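Local structure of Isomerase/lactonizing enzyme (Agrobacterium fabrum str. C58, 2NQL) at residues 213-219 against 239-245; 248-252 against 276-281; 262-268 against 283-289; 270-275 against 300-305. The protein is an enolase-superfamily member of unassigned function, built with a TIM-barrel-type domain that holds a sodium ion between acidic side chains. One frame throughout, in Å; residues are numbered along the deposited sequence. Where two conformers were deposited one is given.

Contact 1 (213-219 against 239-245); sequences ADMHWNQ and AEAPVWT. With NA (sodium ion), chain G; SO4 (sulfate ion), chain D.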
# COMPACT_ATOMS: atom_id res chain seq x y z
N ALA A 213 -15.90 -2.62 22.07
CA ALA A 213 -14.63 -3.29 22.27
C ALA A 213 -13.78 -3.23 21.02
O ALA A 213 -14.18 -3.73 19.96
CB ALA A 213 -14.84 -4.74 22.67
N ASP A 214 -12.61 -2.61 21.15
CA ASP A 214 -11.60 -2.67 20.09
C ASP A 214 -10.73 -3.93 20.30
O ASP A 214 -9.87 -4.00 21.21
CB ASP A 214 -10.78 -1.37 20.04
CG ASP A 214 -9.60 -1.44 19.06
OD1 ASP A 214 -9.60 -2.30 18.14
OD2 ASP A 214 -8.65 -0.64 19.21
N MET A 215 -10.95 -4.90 19.43
CA MET A 215 -10.34 -6.21 19.56
C MET A 215 -8.95 -6.26 18.97
O MET A 215 -8.23 -7.25 19.14
CB MET A 215 -11.23 -7.26 18.92
CG MET A 215 -12.52 -7.45 19.71
SD MET A 215 -13.48 -8.78 19.01
CE MET A 215 -12.55 -10.18 19.64
N HIS A 216 -8.57 -5.18 18.26
CA HIS A 216 -7.18 -4.88 17.98
C HIS A 216 -6.50 -6.02 17.21
O HIS A 216 -5.34 -6.33 17.46
CB HIS A 216 -6.41 -4.58 19.27
CG HIS A 216 -5.60 -3.34 19.20
ND1 HIS A 216 -6.13 -2.09 19.45
CD2 HIS A 216 -4.29 -3.14 18.89
CE1 HIS A 216 -5.18 -1.18 19.30
NE2 HIS A 216 -4.06 -1.79 18.97
N TRP A 217 -7.25 -6.62 16.28
CA TRP A 217 -6.73 -7.50 15.21
C TRP A 217 -6.17 -8.91 15.55
O TRP A 217 -6.40 -9.84 14.80
CB TRP A 217 -5.72 -6.78 14.30
CG TRP A 217 -6.21 -5.51 13.70
CD1 TRP A 217 -7.00 -5.37 12.57
CD2 TRP A 217 -5.92 -4.18 14.15
NE1 TRP A 217 -7.21 -4.04 12.31
CE2 TRP A 217 -6.58 -3.28 13.26
CE3 TRP A 217 -5.19 -3.65 15.23
CZ2 TRP A 217 -6.51 -1.90 13.41
CZ3 TRP A 217 -5.12 -2.27 15.38
CH2 TRP A 217 -5.77 -1.41 14.47
N ASN A 218 -5.41 -9.03 16.65
CA ASN A 218 -4.53 -10.18 16.84
C ASN A 218 -5.24 -11.40 17.44
O ASN A 218 -4.92 -11.87 18.54
CB ASN A 218 -3.21 -9.81 17.56
CG ASN A 218 -3.41 -9.24 18.96
OD1 ASN A 218 -4.43 -8.61 19.27
ND2 ASN A 218 -2.42 -9.47 19.83
N GLN A 219 -6.22 -11.88 16.68
CA GLN A 219 -7.01 -13.09 16.99
C GLN A 219 -7.16 -13.87 15.71
O GLN A 219 -7.34 -13.30 14.62
CB GLN A 219 -8.46 -12.75 17.38
CG GLN A 219 -8.69 -12.32 18.77
CD GLN A 219 -8.40 -10.87 18.94
OE1 GLN A 219 -8.74 -10.03 18.09
NE2 GLN A 219 -7.75 -10.55 20.04
N ALA A 239 -18.05 -4.78 18.10
CA ALA A 239 -16.74 -5.41 18.20
C ALA A 239 -15.94 -4.93 17.00
O ALA A 239 -16.33 -5.16 15.87
CB ALA A 239 -16.86 -6.94 18.21
N GLU A 240 -14.85 -4.22 17.28
CA GLU A 240 -14.06 -3.59 16.21
C GLU A 240 -12.82 -4.44 15.92
O GLU A 240 -12.20 -4.96 16.85
CB GLU A 240 -13.70 -2.16 16.62
CG GLU A 240 -12.49 -1.58 15.90
CD GLU A 240 -12.11 -0.21 16.41
OE1 GLU A 240 -12.94 0.46 17.06
OE2 GLU A 240 -10.99 0.26 16.10
N ALA A 241 -12.47 -4.56 14.63
CA ALA A 241 -11.20 -5.20 14.19
C ALA A 241 -10.98 -6.57 14.85
O ALA A 241 -10.00 -6.78 15.59
CB ALA A 241 -10.00 -4.25 14.45
N PRO A 242 -11.92 -7.51 14.64
CA PRO A 242 -11.82 -8.81 15.31
C PRO A 242 -10.64 -9.68 14.84
O PRO A 242 -10.12 -10.49 15.61
CB PRO A 242 -13.15 -9.48 14.94
CG PRO A 242 -13.56 -8.85 13.68
CD PRO A 242 -13.13 -7.42 13.79
N VAL A 243 -10.23 -9.51 13.58
CA VAL A 243 -9.15 -10.32 12.99
C VAL A 243 -8.20 -9.43 12.20
O VAL A 243 -8.45 -8.24 12.06
CB VAL A 243 -9.69 -11.47 12.08
CG1 VAL A 243 -10.45 -12.47 12.90
CG2 VAL A 243 -10.56 -10.93 10.98
N TRP A 244 -7.11 -10.00 11.68
CA TRP A 244 -6.16 -9.24 10.86
C TRP A 244 -6.83 -8.66 9.64
O TRP A 244 -7.77 -9.25 9.09
CB TRP A 244 -4.98 -10.11 10.45
CG TRP A 244 -4.22 -10.64 11.59
CD1 TRP A 244 -4.25 -11.91 12.07
CD2 TRP A 244 -3.28 -9.91 12.40
NE1 TRP A 244 -3.38 -12.03 13.14
CE2 TRP A 244 -2.77 -10.82 13.35
CE3 TRP A 244 -2.81 -8.59 12.41
CZ2 TRP A 244 -1.83 -10.45 14.31
CZ3 TRP A 244 -1.88 -8.22 13.36
CH2 TRP A 244 -1.40 -9.14 14.31
N THR A 245 -6.35 -7.49 9.21
CA THR A 245 -6.88 -6.78 8.05
C THR A 245 -6.93 -7.63 6.77
O THR A 245 -7.90 -7.60 6.01
CB THR A 245 -6.03 -5.53 7.72
OG1 THR A 245 -5.77 -4.78 8.91
CG2 THR A 245 -6.74 -4.66 6.68
NA NA G . -10.90 2.03 14.69
S SO4 D . -2.82 1.44 17.50
O1 SO4 D . -2.10 1.22 16.24
O2 SO4 D . -2.39 0.39 18.43
O3 SO4 D . -2.51 2.75 18.05
O4 SO4 D . -4.25 1.33 17.24
O HOH W 1 -8.68 -1.04 15.86
O HOH W 2 -11.46 0.23 12.47
O HOH W 3 -12.26 3.82 15.44
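Ala241 CB sits over one face of the Trp217 indole, 3.6 Å from the centroid of its five-membered ring, a CH-pi contact in the tightly packed part; Trp217 NE1 donates a hydrogen bond to Glu267. Three backbone bonds join the two segments: Glu240 N to Ala213 O, Met215 N to Glu240 O and, past the strands, Trp217 N to Ala241 O (2.8 Å). Met215 SD lies 3.9 Å from Ala239 CB. Strands 210-214 and 239-240 are parallel and joined through helix 221-231, a beta-alpha-beta crossover of the enolase-type barrel. At their C-terminal ends the carboxylates of Asp214 and Glu240 stack with planes 21° apart; water 1 lies 2.8 Å from Asp214 OD1 and 2.7 Å from Glu240 OE2. With CG anti to the backbone N (chi1 158°), Glu240 extends OE2 to the sodium ion at 2.3 Å, while OE1 forms a salt bridge with Lys184 and accepts from Gln287. At the looser, partly exposed margin His216 donates from ND1 to Asp214 OD2, above the carboxylate plane, and from NE2 to sulfate O2 (2.8 Å); Trp244 turns one face to Asn218 CA and makes a cation-pi contact with Arg110 of the second subunit.

Contact 2 (248-252 against 276-281); sequences IAGLE and ARIERC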
# COMPACT_ATOMS: atom_id res chain seq x y z
N ILE A 248 -9.81 -11.50 5.06
CA ILE A 248 -11.21 -11.23 4.67
C ILE A 248 -12.10 -12.47 4.90
O ILE A 248 -13.24 -12.34 5.35
CB ILE A 248 -11.33 -10.67 3.21
CG1 ILE A 248 -10.60 -9.32 3.09
CG2 ILE A 248 -12.81 -10.51 2.77
CD1 ILE A 248 -10.31 -8.87 1.65
N ALA A 249 -11.57 -13.66 4.63
CA ALA A 249 -12.26 -14.91 4.96
C ALA A 249 -12.57 -15.04 6.46
O ALA A 249 -13.66 -15.47 6.85
CB ALA A 249 -11.45 -16.12 4.47
N GLY A 250 -11.59 -14.67 7.29
CA GLY A 250 -11.75 -14.66 8.74
C GLY A 250 -12.75 -13.64 9.25
O GLY A 250 -13.52 -13.93 10.18
N LEU A 251 -12.72 -12.45 8.66
CA LEU A 251 -13.71 -11.40 8.95
C LEU A 251 -15.12 -11.85 8.57
O LEU A 251 -16.08 -11.65 9.33
CB LEU A 251 -13.36 -10.09 8.24
CG LEU A 251 -14.27 -8.88 8.51
CD1 LEU A 251 -14.24 -8.49 9.98
CD2 LEU A 251 -13.85 -7.71 7.65
N GLU A 252 -15.23 -12.48 7.39
CA GLU A 252 -16.49 -13.09 6.95
C GLU A 252 -17.03 -14.07 7.99
O GLU A 252 -18.19 -13.98 8.39
CB GLU A 252 -16.34 -13.76 5.59
CG GLU A 252 -17.58 -14.52 5.14
CD GLU A 252 -17.53 -14.97 3.68
OE1 GLU A 252 -16.51 -14.75 2.98
OE2 GLU A 252 -18.53 -15.56 3.23
N ALA A 276 -14.08 -4.77 -1.18
CA ALA A 276 -13.54 -6.10 -0.91
C ALA A 276 -14.11 -6.76 0.35
O ALA A 276 -14.25 -7.99 0.39
CB ALA A 276 -12.02 -6.05 -0.86
N ARG A 277 -14.47 -5.97 1.36
CA ARG A 277 -15.03 -6.54 2.59
C ARG A 277 -16.55 -6.69 2.56
O ARG A 277 -17.07 -7.72 2.98
CB ARG A 277 -14.60 -5.77 3.85
CG ARG A 277 -13.24 -6.16 4.38
CD ARG A 277 -12.18 -5.30 3.75
NE ARG A 277 -10.82 -5.71 4.05
CZ ARG A 277 -9.77 -5.33 3.33
NH1 ARG A 277 -9.94 -4.55 2.26
NH2 ARG A 277 -8.55 -5.74 3.67
N ILE A 278 -17.26 -5.68 2.07
CA ILE A 278 -18.71 -5.71 2.18
C ILE A 278 -19.35 -6.65 1.16
O ILE A 278 -20.46 -7.13 1.38
CB ILE A 278 -19.34 -4.29 2.18
CG1 ILE A 278 -19.25 -3.64 0.78
CG2 ILE A 278 -18.68 -3.41 3.29
CD1 ILE A 278 -20.08 -2.39 0.62
N GLU A 279 -18.63 -6.94 0.07
CA GLU A 279 -19.05 -7.95 -0.91
C GLU A 279 -19.05 -9.38 -0.36
O GLU A 279 -19.72 -10.26 -0.90
CB GLU A 279 -18.25 -7.81 -2.22
CG GLU A 279 -18.66 -6.56 -3.07
CD GLU A 279 -17.63 -6.10 -4.13
OE1 GLU A 279 -16.54 -6.71 -4.27
OE2 GLU A 279 -17.91 -5.09 -4.82
N ARG A 280 -18.32 -9.60 0.74
CA ARG A 280 -18.20 -10.91 1.39
C ARG A 280 -18.69 -10.99 2.84
O ARG A 280 -19.13 -12.06 3.27
CB ARG A 280 -16.74 -11.37 1.33
CG ARG A 280 -16.26 -11.79 -0.06
CD ARG A 280 -14.79 -12.18 -0.03
NE ARG A 280 -14.55 -13.38 0.77
CZ ARG A 280 -13.39 -14.03 0.83
NH1 ARG A 280 -12.33 -13.59 0.15
NH2 ARG A 280 -13.28 -15.12 1.58
N CYS A 281 -18.59 -9.90 3.61
CA CYS A 281 -18.80 -9.92 5.08
C CYS A 281 -20.05 -9.13 5.49
O CYS A 281 -20.57 -8.35 4.69
CB CYS A 281 -17.59 -9.39 5.84
SG CYS A 281 -15.97 -9.89 5.22
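With CG1 opposite its carbonyl carbon and CG2 opposite its backbone N (chi1 -62°), Ile248 divides its branches between two arginines. The CG1 arm runs to Arg277, where CD1 stands 3.9 Å above the middle of the guanidinium; CG2 lies over the rim of the Arg280 guanidinium, 3.6 Å above its plane. Arg280 reaches this place by a bend at chi3 (66°), which swings its flat end back across the side chain of Ile248. The same bend presents NE to Glu252, whose extended chain brings OE1 to 3.3 Å from Arg280 NE, a rather long salt bridge. The oxygen lies at the guanidinium edge, in its plane, and is met nearly along its own C-O bond, yet the carboxylate is turned 81° from the guanidinium. On the outside of the barrel, the contact joins helix 248-255 to the end of helix 271-278 and the turn that follows it; strand 262-264 runs between the two helices in the chain. Cys281 fills the inner part of the joint: its SG packs 3.8 Å from Leu251 CG and 3.5 Å from Glu252 N, and Leu251 CD2 goes on to touch Arg277 CG at 3.7 Å. Arg277 O is gripped by two backbone N-H groups, those of Arg280 and Cys281. The remaining guanidinium nitrogens have other partners: NH1 of Arg277 donates to Asp273 O and NH2 to Thr245 O, while NH1 of Arg280 forms a salt bridge with Glu279 of the second subunit. Glu252 OE2 pairs with Lys256.

Contact 3 (262-268 against 283-289); sequences IAVGEEW and IAIVQPE. With NA (sodium ion), chain G.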
# COMPACT_ATOMS: atom_id res chain seq x y z
N ILE A 262 -20.29 -5.69 13.81
CA ILE A 262 -18.85 -5.70 13.54
C ILE A 262 -18.46 -4.37 12.91
O ILE A 262 -19.11 -3.91 11.99
CB ILE A 262 -18.42 -6.91 12.65
CG1 ILE A 262 -18.80 -8.26 13.29
CG2 ILE A 262 -16.91 -6.85 12.33
CD1 ILE A 262 -18.31 -8.47 14.69
N ALA A 263 -17.39 -3.77 13.43
CA ALA A 263 -16.92 -2.49 12.92
C ALA A 263 -15.48 -2.64 12.39
O ALA A 263 -14.65 -3.25 13.06
CB ALA A 263 -16.96 -1.44 14.04
N VAL A 264 -15.20 -2.08 11.21
CA VAL A 264 -13.86 -2.16 10.62
C VAL A 264 -13.62 -0.90 9.79
O VAL A 264 -14.56 -0.16 9.50
CB VAL A 264 -13.71 -3.41 9.67
CG1 VAL A 264 -13.64 -4.71 10.46
CG2 VAL A 264 -14.84 -3.44 8.63
N GLY A 265 -12.37 -0.66 9.40
CA GLY A 265 -12.10 0.28 8.31
C GLY A 265 -11.06 1.36 8.54
O GLY A 265 -10.71 2.07 7.59
N GLU A 266 -10.54 1.50 9.76
CA GLU A 266 -9.60 2.58 10.07
C GLU A 266 -8.33 2.49 9.22
O GLU A 266 -7.74 3.52 8.86
CB GLU A 266 -9.24 2.61 11.55
CG GLU A 266 -8.30 1.49 11.99
CD GLU A 266 -7.92 1.60 13.43
OE1 GLU A 266 -8.85 1.52 14.25
OE2 GLU A 266 -6.73 1.80 13.74
N GLU A 267 -7.95 1.27 8.84
CA GLU A 267 -6.69 1.07 8.15
C GLU A 267 -6.89 0.92 6.63
O GLU A 267 -5.94 0.70 5.89
CB GLU A 267 -5.99 -0.16 8.73
CG GLU A 267 -6.62 -1.50 8.32
CD GLU A 267 -7.71 -2.01 9.26
OE1 GLU A 267 -8.51 -1.21 9.77
OE2 GLU A 267 -7.77 -3.23 9.51
N TRP A 268 -8.13 1.09 6.17
CA TRP A 268 -8.40 1.19 4.72
C TRP A 268 -7.84 2.46 4.13
O TRP A 268 -7.41 3.36 4.87
CB TRP A 268 -9.90 1.13 4.46
CG TRP A 268 -10.54 -0.15 4.83
CD1 TRP A 268 -9.94 -1.34 5.13
CD2 TRP A 268 -11.94 -0.38 4.93
NE1 TRP A 268 -10.88 -2.29 5.42
CE2 TRP A 268 -12.12 -1.73 5.30
CE3 TRP A 268 -13.07 0.44 4.76
CZ2 TRP A 268 -13.39 -2.29 5.51
CZ3 TRP A 268 -14.34 -0.13 4.97
CH2 TRP A 268 -14.48 -1.48 5.32
N ILE A 283 -20.89 -6.25 7.62
CA ILE A 283 -20.22 -5.12 8.27
C ILE A 283 -21.32 -4.17 8.73
O ILE A 283 -22.09 -3.64 7.92
CB ILE A 283 -19.20 -4.41 7.29
CG1 ILE A 283 -18.09 -5.37 6.80
CG2 ILE A 283 -18.61 -3.14 7.94
CD1 ILE A 283 -17.38 -6.20 7.88
N ALA A 284 -21.37 -3.94 10.03
CA ALA A 284 -22.38 -3.08 10.61
C ALA A 284 -21.95 -1.62 10.55
O ALA A 284 -22.77 -0.73 10.34
CB ALA A 284 -22.66 -3.48 12.01
N ILE A 285 -20.65 -1.38 10.75
CA ILE A 285 -20.12 -0.02 10.91
C ILE A 285 -18.80 0.06 10.14
O ILE A 285 -17.96 -0.83 10.26
CB ILE A 285 -19.85 0.30 12.40
CG1 ILE A 285 -21.16 0.35 13.20
CG2 ILE A 285 -19.09 1.64 12.58
CD1 ILE A 285 -20.99 -0.09 14.62
N VAL A 286 -18.63 1.13 9.37
CA VAL A 286 -17.30 1.51 8.89
C VAL A 286 -16.69 2.70 9.62
O VAL A 286 -17.39 3.64 10.03
CB VAL A 286 -17.20 1.66 7.36
CG1 VAL A 286 -17.51 0.33 6.68
CG2 VAL A 286 -18.11 2.77 6.84
N GLN A 287 -15.38 2.64 9.77
CA GLN A 287 -14.64 3.53 10.68
C GLN A 287 -13.48 4.22 9.97
O GLN A 287 -12.32 4.04 10.38
CB GLN A 287 -14.09 2.74 11.88
CG GLN A 287 -15.17 2.02 12.70
CD GLN A 287 -14.58 1.11 13.73
OE1 GLN A 287 -13.87 0.17 13.40
NE2 GLN A 287 -14.84 1.40 15.01
N PRO A 288 -13.79 5.03 8.92
CA PRO A 288 -12.71 5.61 8.14
C PRO A 288 -11.82 6.55 8.98
O PRO A 288 -12.30 7.22 9.89
CB PRO A 288 -13.44 6.40 7.05
CG PRO A 288 -14.81 6.68 7.60
CD PRO A 288 -15.11 5.45 8.40
N GLU A 289 -10.54 6.55 8.66
CA GLU A 289 -9.59 7.47 9.21
C GLU A 289 -9.15 8.49 8.17
O GLU A 289 -8.44 8.17 7.20
CB GLU A 289 -8.39 6.70 9.79
CG GLU A 289 -7.19 7.60 10.26
CD GLU A 289 -7.63 8.80 11.10
OE1 GLU A 289 -8.19 8.58 12.21
OE2 GLU A 289 -7.42 9.96 10.67
NA NA G . -10.90 2.03 14.69
O HOH W 2 -11.46 0.23 12.47
O HOH W 3 -12.26 3.82 15.44
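Ile262 O accepts two backbone bonds, from Ala284 N (3.0 Å) and Ile285 N (3.2 Å). Two more follow, Val264 N to Ile285 O and Gln287 N to Val264 O (2.9 Å). Apolar contacts divide by face: Ala263 CB meets Ile285 CB on one, and on the other Val264 CG2 crosses Ile283 CD1 at 3.8 Å. Farther along, CZ3 of Trp268 touches Val286 CG1 (3.6 Å), while the face of the same indole covers Gly265 CA. These are parallel strands 262-264 and 285-286 of the barrel, linked through helix 271-278 as a beta-alpha-beta unit, and the polar groups gather beyond their C-terminal ends. Metal binding falls to Glu266: with CG between the backbone N and the carbonyl carbon (chi1 74°) and the chain extended beyond it, OE1 reaches the sodium ion at 2.2 Å. The bound water 2 accepts from Glu266 N and donates to Gln287 OE1 (2.6 Å). Gln287 lays its amide beside Ala263 CB, and NE2 donates to Glu240 OE1, so a second-shell amide links that water to another metal ligand. Glu289 packs CB against Glu266 O, its carboxylate bonded to His315 through OE1 and, from the N-cap position, to Gly291 N through OE2.

Contact 4 (270-275 against 300-305); sequences THWDMR and RIGALA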
# COMPACT_ATOMS: atom_id res chain seq x y z
N THR A 270 -9.29 3.46 0.51
CA THR A 270 -10.25 3.91 -0.51
C THR A 270 -11.51 3.03 -0.46
O THR A 270 -11.53 1.99 0.20
CB THR A 270 -9.68 3.79 -1.95
OG1 THR A 270 -9.58 2.40 -2.26
CG2 THR A 270 -8.28 4.50 -2.08
N HIS A 271 -12.55 3.44 -1.18
CA HIS A 271 -13.75 2.65 -1.29
C HIS A 271 -13.48 1.25 -1.86
O HIS A 271 -14.24 0.31 -1.58
CB HIS A 271 -14.79 3.39 -2.14
CG HIS A 271 -14.38 3.51 -3.58
ND1 HIS A 271 -14.78 2.61 -4.54
CD2 HIS A 271 -13.57 4.41 -4.20
CE1 HIS A 271 -14.26 2.97 -5.71
NE2 HIS A 271 -13.53 4.05 -5.53
N TRP A 272 -12.40 1.10 -2.64
CA TRP A 272 -12.03 -0.23 -3.14
C TRP A 272 -11.75 -1.22 -2.00
O TRP A 272 -12.13 -2.41 -2.05
CB TRP A 272 -10.80 -0.12 -4.05
CG TRP A 272 -11.02 0.65 -5.32
CD1 TRP A 272 -10.46 1.84 -5.65
CD2 TRP A 272 -11.83 0.25 -6.43
NE1 TRP A 272 -10.86 2.22 -6.91
CE2 TRP A 272 -11.71 1.27 -7.41
CE3 TRP A 272 -12.65 -0.86 -6.70
CZ2 TRP A 272 -12.38 1.22 -8.64
CZ3 TRP A 272 -13.31 -0.92 -7.93
CH2 TRP A 272 -13.17 0.12 -8.87
N ASP A 273 -11.08 -0.74 -0.97
CA ASP A 273 -10.86 -1.54 0.22
C ASP A 273 -12.16 -1.93 0.88
O ASP A 273 -12.30 -3.05 1.36
CB ASP A 273 -9.98 -0.78 1.21
CG ASP A 273 -8.64 -0.43 0.60
OD1 ASP A 273 -8.12 -1.30 -0.12
OD2 ASP A 273 -8.11 0.67 0.83
N MET A 274 -13.10 -0.98 0.93
CA MET A 274 -14.41 -1.26 1.51
C MET A 274 -15.17 -2.32 0.70
O MET A 274 -15.71 -3.27 1.29
CB MET A 274 -15.24 0.02 1.58
CG MET A 274 -16.60 -0.20 2.21
SD MET A 274 -17.33 1.37 2.63
CE MET A 274 -18.98 0.84 3.11
N ARG A 275 -15.18 -2.15 -0.62
CA ARG A 275 -15.82 -3.11 -1.55
C ARG A 275 -15.38 -4.55 -1.35
O ARG A 275 -16.22 -5.45 -1.34
CB ARG A 275 -15.62 -2.71 -3.01
CG ARG A 275 -16.24 -1.40 -3.39
CD ARG A 275 -16.12 -1.07 -4.87
NE ARG A 275 -16.56 0.31 -5.12
CZ ARG A 275 -17.83 0.70 -5.23
NH1 ARG A 275 -18.83 -0.17 -5.14
NH2 ARG A 275 -18.10 1.99 -5.43
N ARG A 300 -16.60 9.15 -0.75
CA ARG A 300 -16.96 7.93 -1.50
C ARG A 300 -17.23 6.71 -0.62
O ARG A 300 -18.14 5.94 -0.91
CB ARG A 300 -15.90 7.61 -2.57
CG ARG A 300 -15.72 8.74 -3.56
CD ARG A 300 -14.50 8.53 -4.47
NE ARG A 300 -14.47 9.54 -5.53
CZ ARG A 300 -13.47 9.74 -6.38
NH1 ARG A 300 -12.36 9.00 -6.29
NH2 ARG A 300 -13.56 10.70 -7.31
N ILE A 301 -16.45 6.53 0.45
CA ILE A 301 -16.73 5.49 1.44
C ILE A 301 -18.11 5.73 2.11
O ILE A 301 -18.90 4.78 2.32
CB ILE A 301 -15.57 5.36 2.46
CG1 ILE A 301 -14.38 4.64 1.80
CG2 ILE A 301 -16.02 4.65 3.71
CD1 ILE A 301 -13.04 4.87 2.51
N GLY A 302 -18.37 6.98 2.46
CA GLY A 302 -19.66 7.38 3.04
C GLY A 302 -20.84 7.07 2.11
O GLY A 302 -21.85 6.53 2.56
N ALA A 303 -20.70 7.40 0.83
CA ALA A 303 -21.72 7.10 -0.20
C ALA A 303 -21.96 5.61 -0.40
O ALA A 303 -23.10 5.15 -0.54
CB ALA A 303 -21.33 7.76 -1.52
N LEU A 304 -20.88 4.82 -0.39
CA LEU A 304 -21.00 3.37 -0.44
C LEU A 304 -21.68 2.77 0.79
O LEU A 304 -22.46 1.81 0.68
CB LEU A 304 -19.62 2.72 -0.68
CG LEU A 304 -19.65 1.20 -0.91
CD1 LEU A 304 -20.53 0.84 -2.14
CD2 LEU A 304 -18.21 0.67 -1.07
N ALA A 305 -21.41 3.36 1.97
CA ALA A 305 -22.10 2.95 3.19
C ALA A 305 -23.61 3.21 3.09
O ALA A 305 -24.41 2.35 3.50
CB ALA A 305 -21.52 3.67 4.40
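Met274 runs an extended chain across Ile301 and up against the end of Leu304, with SD 3.7 Å from Ile301 CG2 and CG 3.8 Å from Leu304 CD2. Its CG is opposite the backbone N (chi1 -179°) and the chain stays straight from there, which carries CE to Ala305, 4.0 Å from its CB. Met274 and Leu304 reach toward each other tip to tip, whereas Ile301 is crossed at a slant. Both methyls of Leu304 meet Arg275: CD2, which also touches Met274, lies over the centre of the guanidinium, and CD1 is 3.6 Å from Arg275 NH1. That flat group is steadied by its own helix, since Arg275 NE donates to His271 ND1 at 3.0 Å, with NE in the imidazole plane. Ile301 CG1 packs against the first turn of the other helix, 3.7 Å from His271 N. The start of that turn is fixed by a capping box, in which Thr270 N donates to Asp273 OD2 (3.0 Å) and Thr270 OG1 accepts a weak bond from Trp272 N. Towards the edge the aliphatic part of Arg300 passes the His271 ring, and its guanidinium goes on to a salt bridge with Asp103. The axes of the two helical segments come within 9.5 Å at an angle of 31°. Two helices running side by side in roughly the same direction, held by apolar side chains from both, are what successive outer helices of a TIM barrel show.

Overall arrangement
Contacts 1 and 3 are buried at the C-terminal ends of the barrel strands. Both rest on parallel backbone bonding, and each gives one glutamate to the sodium ion, so two metal-bound waters belong to both. Contacts 2 and 4 lie among the outer helices and share helix 271-278; side-chain packing and charged groups replace sheet bonding there. Contact 4 is buried and mainly apolar; contact 2 is only partly buried and, like contact 1, touches the second subunit, here through salt bridges. The layers meet directly: Leu251 of contact 2 packs on Val264 and Ile283 of contact 3, and Met274 of contact 4 packs on Trp268 and Val286.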